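Local coordinates for protein fusolin (Unidentified entomopoxvirus, PDB 4OW5) that probably binds chitin through a lytic polysaccharide monooxygenase-like domain, enhances viral virulence and crystallizes in vivo into viral spindles, at residues Leu170-Ile173 against Phe174-Pro177. Numbering follows the deposited sequence.
Sequences LINI and FTGP. With EDO (1,2-ethanediol), chain B.
The carboxamide of N172 reaches across a classic beta bulge in its own strand, using its oxygen and its nitrogen on two different residues further along. OD1 accepts a hydrogen bond of 2.8 Å from T175 OG1, while ND2 donates one of 3.1 Å to the backbone O of F174, the N-H pointing at it fairly straight (157°). That donor stands well above the plane of the F174 carbonyl and not on a lone pair. CG lies anti to the backbone N (chi1 -173°), beside the carbonyl carbon, and so leans toward the residues that follow; the side chains of N172 and T175 meet at about a right angle. In the bulge I173 and F174 both face I151 on the antiparallel strand 147-154, and the psi of I173, -4°, is far from the extended value of a regular strand. As in classic bulges, the side chains of I173 and F174 lie on about the same side, where both touch V200 of strand 194-203, in the fibronectin type III-like fold. N172 and T175 meet at the surface, beside Y152 and E150. There O1 of a 1,2-ethanediol, probably from the crystallisation liquor, lies 3.0 Å from N172 OD1. Asparagine suits the site because one flat group both donates and accepts, and threonine pairs a hydroxyl with a strand-favouring branch. Because the F174 carbonyl can only accept, the amide nitrogen must face it, while the threonine hydroxyl adapts to the oxygen.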
loop_
_atom_site.group_PDB
_atom_site.type_symbol
_atom_site.label_atom_id
_atom_site.label_comp_id
_atom_site.label_asym_id
_atom_site.label_seq_id
_atom_site.Cartn_x
_atom_site.Cartn_y
_atom_site.Cartn_z
ATOM N N LEU A 170 -16.142 -9.210 -7.834
ATOM C CA LEU A 170 -15.841 -10.406 -7.058
ATOM C C LEU A 170 -15.538 -11.631 -7.942
ATOM O O LEU A 170 -16.255 -11.904 -8.882
ATOM C CB LEU A 170 -17.046 -10.739 -6.139
ATOM C CG LEU A 170 -17.233 -9.802 -4.956
ATOM C CD1 LEU A 170 -18.526 -10.113 -4.241
ATOM C CD2 LEU A 170 -16.013 -9.786 -4.058
ATOM N N ILE A 171 -14.497 -12.382 -7.581
ATOM C CA ILE A 171 -14.048 -13.607 -8.227
ATOM C C ILE A 171 -14.224 -14.756 -7.246
ATOM O O ILE A 171 -13.652 -14.694 -6.149
ATOM C CB ILE A 171 -12.539 -13.505 -8.627
ATOM C CG1 ILE A 171 -12.278 -12.346 -9.640
ATOM C CG2 ILE A 171 -12.052 -14.852 -9.215
ATOM C CD1 ILE A 171 -10.857 -11.913 -9.643
ATOM N N ASN A 172 -14.951 -15.813 -7.641
ATOM C CA ASN A 172 -15.126 -16.972 -6.774
ATOM C C ASN A 172 -13.811 -17.763 -6.661
ATOM O O ASN A 172 -13.210 -18.108 -7.679
ATOM C CB ASN A 172 -16.235 -17.873 -7.288
ATOM C CG ASN A 172 -16.535 -18.976 -6.317
ATOM O OD1 ASN A 172 -16.035 -20.083 -6.456
ATOM N ND2 ASN A 172 -17.110 -18.642 -5.170
ATOM N N ILE A 173 -13.365 -18.016 -5.445
ATOM C CA ILE A 173 -12.143 -18.790 -5.185
ATOM C C ILE A 173 -12.434 -20.054 -4.361
ATOM O O ILE A 173 -11.529 -20.859 -4.191
ATOM C CB ILE A 173 -11.019 -17.963 -4.529
ATOM C CG1 ILE A 173 -11.414 -17.437 -3.144
ATOM C CG2 ILE A 173 -10.566 -16.849 -5.488
ATOM C CD1 ILE A 173 -10.305 -16.676 -2.408
ATOM N N PHE A 174 -13.679 -20.257 -3.928
ATOM C CA PHE A 174 -14.081 -21.448 -3.196
ATOM C C PHE A 174 -15.605 -21.626 -3.244
ATOM O O PHE A 174 -16.354 -20.687 -2.990
ATOM C CB PHE A 174 -13.620 -21.416 -1.714
ATOM C CG PHE A 174 -13.974 -22.663 -0.925
ATOM C CD1 PHE A 174 -15.234 -22.811 -0.351
ATOM C CD2 PHE A 174 -13.015 -23.639 -0.664
ATOM C CE1 PHE A 174 -15.549 -23.929 0.412
ATOM C CE2 PHE A 174 -13.322 -24.756 0.123
ATOM C CZ PHE A 174 -14.600 -24.923 0.613
ATOM N N THR A 175 -16.053 -22.855 -3.505
ATOM C CA THR A 175 -17.463 -23.210 -3.473
ATOM C C THR A 175 -17.586 -24.632 -2.991
ATOM O O THR A 175 -17.046 -25.504 -3.643
ATOM C CB THR A 175 -18.126 -23.081 -4.847
ATOM O OG1 THR A 175 -17.941 -21.781 -5.356
ATOM C CG2 THR A 175 -19.601 -23.427 -4.796
ATOM N N GLY A 176 -18.354 -24.857 -1.939
ATOM C CA GLY A 176 -18.676 -26.200 -1.483
ATOM C C GLY A 176 -18.938 -26.287 0.006
ATOM O O GLY A 176 -18.768 -25.321 0.758
ATOM N N PRO A 177 -19.316 -27.476 0.483
ATOM C CA PRO A 177 -19.482 -27.640 1.938
ATOM C C PRO A 177 -18.134 -27.634 2.674
ATOM O O PRO A 177 -17.068 -27.856 2.070
ATOM C CB PRO A 177 -20.204 -28.996 2.063
ATOM C CG PRO A 177 -19.812 -29.731 0.860
ATOM C CD PRO A 177 -19.557 -28.738 -0.237
HETATM C C1 EDO B . -13.837 -22.219 -7.545
HETATM O O1 EDO B . -14.001 -21.105 -8.391
HETATM C C2 EDO B . -15.139 -23.030 -7.446
HETATM O O2 EDO B . -15.861 -22.957 -8.659
#